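Local coordinates for nematode fatty acid retinoid binding protein (Necator americanus, PDB 4XCP) that probably binds fatty acids and retinol as a secreted, all-helical lipid-binding protein, and holds bound palmitic acid, at residues A[127-132]-A[164-169]; A[45-50]-A[65-70]; A[86-91]-A[148-153]. All blocks are in the same frame, centred on the assembly; numbering follows the deposited sequence.

Contact 1: residues A[127-132]-A[164-169]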
ATOM      1  N   ALA A 127      11.403   5.389   7.741  1.00 23.43           N
ATOM      2  CA  ALA A 127      12.016   4.092   8.039  1.00 24.09           C
ATOM      3  C   ALA A 127      11.395   2.991   7.171  1.00 24.76           C
ATOM      4  O   ALA A 127      12.153   2.180   6.639  1.00 22.28           O
ATOM      5  CB  ALA A 127      11.871   3.755   9.515  1.00 25.20           C
ATOM      6  N   SER A 128      10.046   3.006   6.953  1.00 20.21           N
ATOM      7  CA  SER A 128       9.414   1.992   6.090  1.00 19.96           C
ATOM      8  C   SER A 128       9.840   2.123   4.621  1.00 21.99           C
ATOM      9  O   SER A 128      10.107   1.111   3.985  1.00 20.76           O
ATOM     10  CB  SER A 128       7.889   1.982   6.217  1.00 23.21           C
ATOM     11  OG  SER A 128       7.292   3.170   5.731  1.00 35.11           O
ATOM     12  N   VAL A 129       9.944   3.359   4.106  1.00 18.20           N
ATOM     13  CA  VAL A 129      10.357   3.626   2.717  1.00 18.93           C
ATOM     14  C   VAL A 129      11.819   3.232   2.514  1.00 24.30           C
ATOM     15  O   VAL A 129      12.173   2.654   1.479  1.00 23.88           O
ATOM     16  CB  VAL A 129      10.064   5.097   2.298  1.00 21.92           C
ATOM     17  CG1 VAL A 129      10.638   5.423   0.915  1.00 22.06           C
ATOM     18  CG2 VAL A 129       8.561   5.379   2.335  1.00 20.43           C
ATOM     19  N   LYS A 130      12.666   3.565   3.501  1.00 20.80           N
ATOM     20  CA  LYS A 130      14.090   3.240   3.496  1.00 20.76           C
ATOM     21  C   LYS A 130      14.291   1.729   3.319  1.00 22.48           C
ATOM     22  O   LYS A 130      15.087   1.328   2.467  1.00 22.71           O
ATOM     23  CB  LYS A 130      14.773   3.765   4.781  1.00 23.91           C
ATOM     24  CG  LYS A 130      16.299   3.799   4.703  1.00 44.04           C
ATOM     25  CD  LYS A 130      16.896   4.357   5.994  1.00 59.29           C
ATOM     26  CE  LYS A 130      18.403   4.239   6.063  1.00 76.57           C
ATOM     27  NZ  LYS A 130      19.093   5.133   5.092  1.00 86.05           N
ATOM     28  N   GLU A 131      13.516   0.904   4.056  1.00 18.77           N
ATOM     29  CA  GLU A 131      13.566  -0.554   3.930  1.00 18.36           C
ATOM     30  C   GLU A 131      13.087  -1.049   2.558  1.00 21.72           C
ATOM     31  O   GLU A 131      13.730  -1.912   1.978  1.00 21.57           O
ATOM     32  CB  GLU A 131      12.779  -1.257   5.050  1.00 19.40           C
ATOM     33  CG  GLU A 131      12.986  -2.776   5.091  1.00 21.57           C
ATOM     34  CD  GLU A 131      14.411  -3.309   5.011  1.00 28.04           C
ATOM     35  OE1 GLU A 131      15.367  -2.577   5.363  1.00 22.92           O
ATOM     36  OE2 GLU A 131      14.571  -4.468   4.567  1.00 25.93           O
ATOM     37  N   VAL A 132      11.941  -0.541   2.073  1.00 18.00           N
ATOM     38  CA  VAL A 132      11.372  -0.909   0.772  1.00 17.01           C
ATOM     39  C   VAL A 132      12.397  -0.554  -0.344  1.00 20.86           C
ATOM     40  O   VAL A 132      12.673  -1.381  -1.211  1.00 19.56           O
ATOM     41  CB  VAL A 132       9.969  -0.252   0.569  1.00 19.50           C
ATOM     42  CG1 VAL A 132       9.502  -0.361  -0.880  1.00 19.35           C
ATOM     43  CG2 VAL A 132       8.931  -0.876   1.512  1.00 18.29           C
ATOM     44  N   ALA A 164      14.411   7.921  -2.012  1.00 24.91           N
ATOM     45  CA  ALA A 164      15.618   8.223  -1.240  1.00 25.08           C
ATOM     46  C   ALA A 164      15.543   9.608  -0.609  1.00 29.35           C
ATOM     47  O   ALA A 164      15.893   9.747   0.554  1.00 28.57           O
ATOM     48  CB  ALA A 164      16.860   8.091  -2.112  1.00 26.26           C
ATOM     49  N   LYS A 165      15.048  10.616  -1.354  1.00 28.56           N
ATOM     50  CA  LYS A 165      14.847  11.994  -0.876  1.00 29.69           C
ATOM     51  C   LYS A 165      13.916  11.991   0.346  1.00 33.38           C
ATOM     52  O   LYS A 165      14.257  12.587   1.362  1.00 34.56           O
ATOM     53  CB  LYS A 165      14.236  12.873  -1.982  1.00 33.61           C
ATOM     54  CG  LYS A 165      15.225  13.817  -2.656  1.00 58.47           C
ATOM     55  CD  LYS A 165      14.616  14.506  -3.888  1.00 73.45           C
ATOM     56  CE  LYS A 165      14.867  13.751  -5.181  1.00 85.27           C
ATOM     57  NZ  LYS A 165      13.973  14.206  -6.281  1.00 92.47           N
ATOM     58  N   PHE A 166      12.771  11.283   0.267  1.00 27.61           N
ATOM     59  CA  PHE A 166      11.840  11.184   1.391  1.00 26.32           C
ATOM     60  C   PHE A 166      12.456  10.475   2.598  1.00 33.34           C
ATOM     61  O   PHE A 166      12.347  10.975   3.715  1.00 33.36           O
ATOM     62  CB  PHE A 166      10.529  10.483   0.979  1.00 26.20           C
ATOM     63  CG  PHE A 166       9.580  10.305   2.141  1.00 26.21           C
ATOM     64  CD1 PHE A 166       8.809  11.371   2.602  1.00 28.50           C
ATOM     65  CD2 PHE A 166       9.480   9.083   2.800  1.00 25.75           C
ATOM     66  CE1 PHE A 166       7.955  11.213   3.701  1.00 27.93           C
ATOM     67  CE2 PHE A 166       8.629   8.933   3.901  1.00 27.14           C
ATOM     68  CZ  PHE A 166       7.881  10.000   4.345  1.00 25.55           C
ATOM     69  N   ALA A 167      13.063   9.297   2.379  1.00 32.57           N
ATOM     70  CA  ALA A 167      13.661   8.477   3.433  1.00 33.87           C
ATOM     71  C   ALA A 167      14.800   9.202   4.176  1.00 43.59           C
ATOM     72  O   ALA A 167      15.101   8.864   5.320  1.00 43.41           O
ATOM     73  CB  ALA A 167      14.152   7.163   2.845  1.00 34.21           C
ATOM     74  N   GLY A 168      15.386  10.204   3.527  1.00 44.94           N
ATOM     75  CA  GLY A 168      16.460  11.018   4.078  1.00 47.71           C
ATOM     76  C   GLY A 168      17.817  10.453   3.736  1.00 58.62           C
ATOM     77  O   GLY A 168      18.695  11.190   3.269  1.00 61.05           O
ATOM     78  N   GLU A 169      17.980   9.121   3.953  1.00 56.96           N
ATOM     79  CA  GLU A 169      19.188   8.317   3.712  1.00 89.83           C
ATOM     80  C   GLU A 169      20.338   8.735   4.627  1.00133.20           C
ATOM     81  O   GLU A 169      20.171   8.766   5.847  1.00 99.64           O
ATOM     82  CB  GLU A 169      19.611   8.321   2.225  1.00 91.32           C
ATOM     83  CG  GLU A 169      18.565   7.765   1.272  1.00 98.78           C
ATOM     84  CD  GLU A 169      18.566   6.257   1.108  1.00111.78           C
ATOM     85  OE1 GLU A 169      17.769   5.583   1.798  1.00 93.06           O
ATOM     86  OE2 GLU A 169      19.344   5.752   0.265  1.00105.97           O
TER
HETATM   87  O   HOH W   1      17.416   2.608   1.531  1.00 30.93           O
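V129 and F166 make the apolar half of this contact between helix 122-138 and the C-terminal turn of helix 162-167. V129 CG2 lies 3.8 Å from F166 CD2 and almost as near CE2, an oblique approach to the CD2-CE2 bond of the ring, with the two side chains crossing at about a right angle. Placing F166 CG anti to the backbone N (chi1 177°) carries the ring to V129, and L28 touches both residues. A167 fits its methyl against the backbone of the facing helix, CB 3.9 Å from K130 N, and here the two segments come closest, 5.3 Å between the CA atoms of K130 and A167.

The polar half involves K130 and E169. K130 NZ stands 3.6 Å from E169 OE1, a long salt bridge without a hydrogen bond. One water spans the same gap, donating to K130 O at 2.8 Å and to E169 OE1 at 3.0 Å. Beyond the helix, G168 takes a positive phi of 91°, and E169 after it is poorly ordered.

A small apolar seam thus does the close packing, while the charged rim, long and partly water-mediated, probably adds only a loose electrostatic tether near the C terminus.

Contact 2: residues A[45-50]-A[65-70]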
ATOM      1  N   LYS A  45     -14.725   5.440   6.090  1.00 15.62           N
ATOM      2  CA  LYS A  45     -13.686   5.294   7.118  1.00 15.42           C
ATOM      3  C   LYS A  45     -14.202   4.528   8.333  1.00 18.44           C
ATOM      4  O   LYS A  45     -13.474   3.700   8.859  1.00 17.80           O
ATOM      5  CB  LYS A  45     -13.187   6.675   7.556  1.00 15.88           C
ATOM      6  CG  LYS A  45     -12.360   7.388   6.486  1.00 21.73           C
ATOM      7  CD  LYS A  45     -12.342   8.834   6.922  1.00 30.98           C
ATOM      8  CE  LYS A  45     -11.517   9.758   6.116  1.00 35.15           C
ATOM      9  NZ  LYS A  45     -11.514  11.091   6.789  1.00 33.45           N
ATOM     10  N   THR A  46     -15.465   4.781   8.758  1.00 14.96           N
ATOM     11  CA  THR A  46     -16.058   4.042   9.874  1.00 15.55           C
ATOM     12  C   THR A  46     -16.129   2.554   9.529  1.00 18.96           C
ATOM     13  O   THR A  46     -15.731   1.713  10.339  1.00 18.71           O
ATOM     14  CB  THR A  46     -17.437   4.594  10.226  1.00 18.31           C
ATOM     15  OG1 THR A  46     -17.222   5.878  10.781  1.00 18.51           O
ATOM     16  CG2 THR A  46     -18.189   3.702  11.240  1.00 15.84           C
ATOM     17  N   VAL A  47     -16.640   2.242   8.324  1.00 14.73           N
ATOM     18  CA  VAL A  47     -16.824   0.867   7.870  1.00 15.24           C
ATOM     19  C   VAL A  47     -15.467   0.141   7.711  1.00 18.45           C
ATOM     20  O   VAL A  47     -15.348  -1.008   8.147  1.00 17.04           O
ATOM     21  CB  VAL A  47     -17.743   0.806   6.618  1.00 20.01           C
ATOM     22  CG1 VAL A  47     -17.817  -0.606   6.046  1.00 20.56           C
ATOM     23  CG2 VAL A  47     -19.154   1.291   6.979  1.00 19.43           C
ATOM     24  N   LEU A  48     -14.435   0.837   7.193  1.00 16.65           N
ATOM     25  CA  LEU A  48     -13.093   0.250   7.058  1.00 16.51           C
ATOM     26  C   LEU A  48     -12.503  -0.089   8.426  1.00 20.17           C
ATOM     27  O   LEU A  48     -12.001  -1.203   8.622  1.00 20.57           O
ATOM     28  CB  LEU A  48     -12.147   1.165   6.249  1.00 16.11           C
ATOM     29  CG  LEU A  48     -12.477   1.293   4.747  1.00 20.13           C
ATOM     30  CD1 LEU A  48     -11.655   2.395   4.107  1.00 19.74           C
ATOM     31  CD2 LEU A  48     -12.261  -0.037   3.995  1.00 20.25           C
ATOM     32  N   LYS A  49     -12.623   0.842   9.375  1.00 16.03           N
ATOM     33  CA  LYS A  49     -12.161   0.676  10.748  1.00 17.30           C
ATOM     34  C   LYS A  49     -12.898  -0.487  11.438  1.00 21.89           C
ATOM     35  O   LYS A  49     -12.246  -1.330  12.059  1.00 21.62           O
ATOM     36  CB  LYS A  49     -12.339   1.993  11.528  1.00 21.30           C
ATOM     37  CG  LYS A  49     -11.879   1.934  12.986  1.00 34.54           C
ATOM     38  CD  LYS A  49     -12.033   3.279  13.660  1.00 48.18           C
ATOM     39  CE  LYS A  49     -11.625   3.251  15.119  1.00 64.46           C
ATOM     40  NZ  LYS A  49     -10.155   3.096  15.299  1.00 71.27           N
ATOM     41  N   GLU A  50     -14.240  -0.550  11.310  1.00 18.41           N
ATOM     42  CA  GLU A  50     -15.041  -1.642  11.905  1.00 19.03           C
ATOM     43  C   GLU A  50     -14.650  -3.014  11.325  1.00 22.87           C
ATOM     44  O   GLU A  50     -14.526  -3.974  12.075  1.00 23.11           O
ATOM     45  CB  GLU A  50     -16.551  -1.400  11.706  1.00 19.93           C
ATOM     46  CG  GLU A  50     -17.092  -0.318  12.613  1.00 22.86           C
ATOM     47  CD  GLU A  50     -18.491   0.150  12.280  1.00 27.34           C
ATOM     48  OE1 GLU A  50     -19.001  -0.192  11.192  1.00 17.97           O
ATOM     49  OE2 GLU A  50     -19.046   0.933  13.075  1.00 22.12           O
ATOM     50  N   ALA A  65     -14.447  -9.669   1.541  1.00 17.55           N
ATOM     51  CA  ALA A  65     -15.779 -10.285   1.630  1.00 17.33           C
ATOM     52  C   ALA A  65     -16.555  -9.716   2.832  1.00 21.27           C
ATOM     53  O   ALA A  65     -17.734  -9.393   2.685  1.00 21.81           O
ATOM     54  CB  ALA A  65     -15.656 -11.812   1.725  1.00 18.39           C
ATOM     55  N   ALA A  66     -15.887  -9.539   3.999  1.00 18.68           N
ATOM     56  CA  ALA A  66     -16.507  -8.946   5.202  1.00 18.75           C
ATOM     57  C   ALA A  66     -16.869  -7.484   4.917  1.00 22.40           C
ATOM     58  O   ALA A  66     -17.946  -7.034   5.296  1.00 22.88           O
ATOM     59  CB  ALA A  66     -15.562  -9.044   6.401  1.00 19.47           C
ATOM     60  N   LEU A  67     -15.998  -6.765   4.184  1.00 17.65           N
ATOM     61  CA  LEU A  67     -16.250  -5.386   3.791  1.00 17.22           C
ATOM     62  C   LEU A  67     -17.488  -5.275   2.859  1.00 21.22           C
ATOM     63  O   LEU A  67     -18.345  -4.419   3.081  1.00 20.28           O
ATOM     64  CB  LEU A  67     -14.985  -4.759   3.140  1.00 16.85           C
ATOM     65  CG  LEU A  67     -15.152  -3.326   2.601  1.00 20.66           C
ATOM     66  CD1 LEU A  67     -15.540  -2.342   3.710  1.00 20.61           C
ATOM     67  CD2 LEU A  67     -13.920  -2.868   1.897  1.00 18.97           C
ATOM     68  N   LYS A  68     -17.583  -6.158   1.847  1.00 18.94           N
ATOM     69  CA  LYS A  68     -18.694  -6.216   0.890  1.00 18.86           C
ATOM     70  C   LYS A  68     -20.020  -6.453   1.598  1.00 22.82           C
ATOM     71  O   LYS A  68     -21.028  -5.885   1.195  1.00 22.23           O
ATOM     72  CB  LYS A  68     -18.457  -7.318  -0.161  1.00 21.91           C
ATOM     73  CG  LYS A  68     -17.450  -6.946  -1.233  1.00 27.03           C
ATOM     74  CD  LYS A  68     -17.226  -8.094  -2.200  1.00 38.02           C
ATOM     75  CE  LYS A  68     -16.499  -7.663  -3.450  1.00 51.15           C
ATOM     76  NZ  LYS A  68     -15.953  -8.834  -4.193  1.00 64.36           N
ATOM     77  N   LYS A  69     -20.012  -7.267   2.670  1.00 20.51           N
ATOM     78  CA  LYS A  69     -21.198  -7.557   3.477  1.00 20.90           C
ATOM     79  C   LYS A  69     -21.732  -6.258   4.111  1.00 23.99           C
ATOM     80  O   LYS A  69     -22.934  -5.998   4.050  1.00 23.14           O
ATOM     81  CB  LYS A  69     -20.877  -8.621   4.548  1.00 23.65           C
ATOM     82  CG  LYS A  69     -22.090  -9.072   5.371  1.00 48.18           C
ATOM     83  CD  LYS A  69     -21.854  -8.983   6.898  1.00 59.79           C
ATOM     84  CE  LYS A  69     -22.135  -7.608   7.494  1.00 57.14           C
ATOM     85  NZ  LYS A  69     -21.410  -7.396   8.777  1.00 49.19           N
ATOM     86  N   LYS A  70     -20.832  -5.428   4.675  1.00 20.16           N
ATOM     87  CA  LYS A  70     -21.211  -4.154   5.291  1.00 19.45           C
ATOM     88  C   LYS A  70     -21.547  -3.109   4.234  1.00 21.15           C
ATOM     89  O   LYS A  70     -22.462  -2.324   4.424  1.00 19.79           O
ATOM     90  CB  LYS A  70     -20.073  -3.623   6.166  1.00 22.22           C
ATOM     91  CG  LYS A  70     -19.638  -4.553   7.293  1.00 33.22           C
ATOM     92  CD  LYS A  70     -20.171  -4.129   8.640  1.00 42.36           C
ATOM     93  CE  LYS A  70     -19.370  -3.028   9.304  1.00 41.04           C
ATOM     94  NZ  LYS A  70     -19.923  -2.732  10.651  1.00 41.22           N
TER
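V47 and L67 make the closest apolar contact of this helix pair, with V47 CG1 3.7 Å from L67 CD1 and the two side chains crossing at about a right angle. The same V47 methyl also rests against the foot of K70, 3.8 Å from K70 CB, so one branch of the valine serves two residues a helical turn apart. Its position follows from chi1 of 174°, which sets CG1 anti to the backbone N. Deeper in, L48 turns its CB away from the other helix, yet its CD2 returns to within 3.9 Å of L67 CD2. Both L67 branches touch L48, and CD1 also reaches V47.

At the solvent edge K70 and E50 close the seam. K70 NZ donates to E50 OE1 at 2.8 Å, a hydrogen-bonded salt bridge that arrives from above the carboxylate, 51° out of its plane. The lysine chain bends at chi2 and chi3 to get there, laying CE 3.4 Å from E50 OE1, whereas the glutamate is extended beyond CG.

Outside this first shell, L74 of helix 72-90 touches both L48 and L67, and V51 touches L67 and K70. L48 also contacts a bound palmitic acid.

The backbones stay well apart: the axes of segments 45-50 and 65-70 come within 10.1 Å at closest approach, with N-to-C directions 138° apart. An oblique, roughly antiparallel pair of consecutive helices, joined by leucine and valine inside and a salt bridge outside, forms a helical hairpin within this all-helical fold; its L48 side contributes to the wall of the fatty-acid site.

Contact 3: residues A[86-91]-A[148-153]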
ATOM      1  N   LYS A  86      -3.163  -7.808  -7.561  1.00 25.21           N
ATOM      2  CA  LYS A  86      -3.055  -9.269  -7.583  1.00 25.41           C
ATOM      3  C   LYS A  86      -2.653  -9.784  -8.975  1.00 29.54           C
ATOM      4  O   LYS A  86      -1.793 -10.661  -9.053  1.00 29.76           O
ATOM      5  CB  LYS A  86      -4.373  -9.918  -7.095  1.00 27.36           C
ATOM      6  CG  LYS A  86      -4.292 -11.403  -6.810  1.00 40.35           C
ATOM      7  CD  LYS A  86      -5.615 -11.932  -6.281  1.00 55.40           C
ATOM      8  CE  LYS A  86      -5.526 -13.396  -5.916  1.00 71.39           C
ATOM      9  NZ  LYS A  86      -6.718 -13.851  -5.154  1.00 84.91           N
ATOM     10  N   SER A  87      -3.245  -9.230 -10.056  1.00 25.89           N
ATOM     11  CA  SER A  87      -2.913  -9.646 -11.421  1.00 27.13           C
ATOM     12  C   SER A  87      -1.522  -9.169 -11.851  1.00 31.01           C
ATOM     13  O   SER A  87      -0.848  -9.864 -12.613  1.00 31.03           O
ATOM     14  CB  SER A  87      -3.983  -9.208 -12.420  1.00 32.50           C
ATOM     15  OG  SER A  87      -3.907  -7.822 -12.710  1.00 47.69           O
ATOM     16  N   LYS A  88      -1.087  -8.000 -11.355  1.00 26.87           N
ATOM     17  CA  LYS A  88       0.250  -7.476 -11.649  1.00 25.91           C
ATOM     18  C   LYS A  88       1.315  -8.362 -10.990  1.00 29.27           C
ATOM     19  O   LYS A  88       2.281  -8.709 -11.658  1.00 28.79           O
ATOM     20  CB  LYS A  88       0.374  -6.019 -11.210  1.00 25.93           C
ATOM     21  CG  LYS A  88      -0.282  -5.045 -12.176  1.00 27.30           C
ATOM     22  CD  LYS A  88      -0.382  -3.681 -11.541  1.00 35.94           C
ATOM     23  CE  LYS A  88      -0.742  -2.613 -12.536  1.00 47.91           C
ATOM     24  NZ  LYS A  88       0.050  -1.377 -12.290  1.00 59.41           N
ATOM     25  N   ILE A  89       1.093  -8.788  -9.717  1.00 26.61           N
ATOM     26  CA  ILE A  89       1.979  -9.682  -8.950  1.00 27.04           C
ATOM     27  C   ILE A  89       2.069 -11.053  -9.643  1.00 31.22           C
ATOM     28  O   ILE A  89       3.167 -11.589  -9.769  1.00 31.55           O
ATOM     29  CB  ILE A  89       1.542  -9.821  -7.456  1.00 30.01           C
ATOM     30  CG1 ILE A  89       1.438  -8.468  -6.703  1.00 30.70           C
ATOM     31  CG2 ILE A  89       2.413 -10.808  -6.656  1.00 30.56           C
ATOM     32  CD1 ILE A  89       2.551  -7.606  -6.719  1.00 41.17           C
ATOM     33  N   ALA A  90       0.919 -11.589 -10.127  1.00 27.10           N
ATOM     34  CA  ALA A  90       0.834 -12.872 -10.835  1.00 27.71           C
ATOM     35  C   ALA A  90       1.716 -12.923 -12.107  1.00 30.59           C
ATOM     36  O   ALA A  90       2.191 -13.996 -12.467  1.00 30.73           O
ATOM     37  CB  ALA A  90      -0.620 -13.184 -11.191  1.00 28.61           C
ATOM     38  N   ALA A  91       1.931 -11.765 -12.773  1.00 26.51           N
ATOM     39  CA  ALA A  91       2.759 -11.647 -13.976  1.00 26.33           C
ATOM     40  C   ALA A  91       4.268 -11.556 -13.653  1.00 29.05           C
ATOM     41  O   ALA A  91       5.089 -11.616 -14.556  1.00 29.57           O
ATOM     42  CB  ALA A  91       2.315 -10.446 -14.800  1.00 26.96           C
ATOM     43  N   GLY A 148       9.349  -3.200 -12.663  1.00 21.74           N
ATOM     44  CA  GLY A 148       9.064  -1.968 -13.397  1.00 22.11           C
ATOM     45  C   GLY A 148       8.043  -2.089 -14.514  1.00 28.43           C
ATOM     46  O   GLY A 148       7.318  -1.131 -14.801  1.00 27.34           O
ATOM     47  N   LYS A 149       7.985  -3.262 -15.161  1.00 27.88           N
ATOM     48  CA  LYS A 149       7.039  -3.554 -16.253  1.00 28.65           C
ATOM     49  C   LYS A 149       5.602  -3.579 -15.716  1.00 30.36           C
ATOM     50  O   LYS A 149       4.692  -3.089 -16.377  1.00 30.81           O
ATOM     51  CB  LYS A 149       7.415  -4.895 -16.913  1.00 33.02           C
ATOM     52  CG  LYS A 149       6.605  -5.261 -18.150  1.00 54.48           C
ATOM     53  CD  LYS A 149       7.387  -6.212 -19.038  1.00 69.25           C
ATOM     54  CE  LYS A 149       6.502  -6.972 -19.991  1.00 83.43           C
ATOM     55  NZ  LYS A 149       6.074  -8.273 -19.413  1.00 95.40           N
ATOM     56  N   GLN A 150       5.412  -4.108 -14.493  1.00 25.37           N
ATOM     57  CA  GLN A 150       4.103  -4.187 -13.859  1.00 24.11           C
ATOM     58  C   GLN A 150       3.778  -2.962 -13.040  1.00 27.67           C
ATOM     59  O   GLN A 150       2.602  -2.617 -12.898  1.00 27.19           O
ATOM     60  CB  GLN A 150       3.980  -5.465 -12.991  1.00 25.06           C
ATOM     61  CG  GLN A 150       4.165  -6.804 -13.754  1.00 23.53           C
ATOM     62  CD  GLN A 150       3.387  -6.931 -15.039  1.00 37.25           C
ATOM     63  OE1 GLN A 150       3.910  -7.363 -16.071  1.00 36.69           O
ATOM     64  NE2 GLN A 150       2.141  -6.522 -15.018  1.00 26.03           N
ATOM     65  N   PHE A 151       4.808  -2.326 -12.453  1.00 23.00           N
ATOM     66  CA  PHE A 151       4.614  -1.172 -11.583  1.00 21.99           C
ATOM     67  C   PHE A 151       5.483   0.002 -12.014  1.00 25.48           C
ATOM     68  O   PHE A 151       6.435   0.321 -11.309  1.00 24.41           O
ATOM     69  CB  PHE A 151       4.907  -1.573 -10.135  1.00 22.74           C
ATOM     70  CG  PHE A 151       3.956  -2.601  -9.582  1.00 23.63           C
ATOM     71  CD1 PHE A 151       2.711  -2.224  -9.088  1.00 25.45           C
ATOM     72  CD2 PHE A 151       4.306  -3.948  -9.542  1.00 24.91           C
ATOM     73  CE1 PHE A 151       1.842  -3.174  -8.551  1.00 26.32           C
ATOM     74  CE2 PHE A 151       3.432  -4.899  -9.012  1.00 26.45           C
ATOM     75  CZ  PHE A 151       2.217  -4.505  -8.504  1.00 24.43           C
ATOM     76  N   PRO A 152       5.168   0.662 -13.158  1.00 24.22           N
ATOM     77  CA  PRO A 152       6.042   1.745 -13.645  1.00 24.36           C
ATOM     78  C   PRO A 152       6.061   2.990 -12.781  1.00 27.26           C
ATOM     79  O   PRO A 152       7.084   3.663 -12.750  1.00 27.85           O
ATOM     80  CB  PRO A 152       5.524   2.020 -15.064  1.00 27.07           C
ATOM     81  CG  PRO A 152       4.089   1.593 -15.029  1.00 30.89           C
ATOM     82  CD  PRO A 152       4.050   0.410 -14.105  1.00 26.14           C
ATOM     83  N   PHE A 153       4.961   3.290 -12.060  1.00 22.18           N
ATOM     84  CA  PHE A 153       4.944   4.465 -11.183  1.00 20.66           C
ATOM     85  C   PHE A 153       5.898   4.261 -10.018  1.00 23.93           C
ATOM     86  O   PHE A 153       6.681   5.159  -9.704  1.00 25.17           O
ATOM     87  CB  PHE A 153       3.513   4.798 -10.675  1.00 21.36           C
ATOM     88  CG  PHE A 153       3.514   5.992  -9.745  1.00 21.88           C
ATOM     89  CD1 PHE A 153       3.381   7.285 -10.245  1.00 25.80           C
ATOM     90  CD2 PHE A 153       3.713   5.830  -8.377  1.00 21.42           C
ATOM     91  CE1 PHE A 153       3.432   8.389  -9.389  1.00 25.31           C
ATOM     92  CE2 PHE A 153       3.767   6.933  -7.527  1.00 23.17           C
ATOM     93  CZ  PHE A 153       3.635   8.201  -8.039  1.00 21.93           C
TER
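K88 and Q150 mark the closest backbone approach, their CA atoms 5.5 Å apart, where the last turn of helix 72-90 meets the break between helices 141-150 and 152-159. F151 is the break itself: with phi/psi of -128°/71° it leaves the first helix and occupies the N-cap position of the next. A91 also points its CB toward the other segment.

K88 then runs across the break and donates from NZ to the main-chain Q150 O, 2.9 Å away, nearly in line with the carbonyl (C=O...N angle 169°). The aliphatic part of the lysine lies against the aromatic ring as it goes: K88 CB is 3.6 Å from F151 CZ, an oblique approach. I89 meets that ring differently, CD1 lying at its edge near the ring plane, 3.6 Å from F151 CZ. The ring of F147 meets that of F151 as well, while I89 also touches A100 of helix 94-115.

Q150 bends at chi2, bringing its amide up to the methyl of A91, whose CB is 3.7 Å from Q150 CD; along the way Q150 CG comes 3.4 Å from K88 O.

The lysine thus does two jobs, lying against an aromatic ring with its methylenes and supplying a charged donor to a carbonyl at the end of helix 141-150, where its positive charge would be expected to suit the helix dipole.

Overall arrangement
From the N terminus, contact 2 comes first and closes a short loop, bringing helix 42-53 against helix 60-70 with 14 residues between its segments. It is complete before the other two begin. Helix 72-90, next after helix 60-70, opens contact 3 at its far end. Contact 1 opens on helix 122-138 before contact 3 closes at the junction of helices 141-150 and 152-159, and itself closes on helix 162-167, so contacts 1 and 3 cross. Contacts 1 and 2 lie on opposite sides of the chain's centre, their own centres about 31 Å apart. No two contacts touch; contact 2 stays within the early hairpin, contact 3 joins helix 72-90 to that junction, and contact 1 secures the last helix.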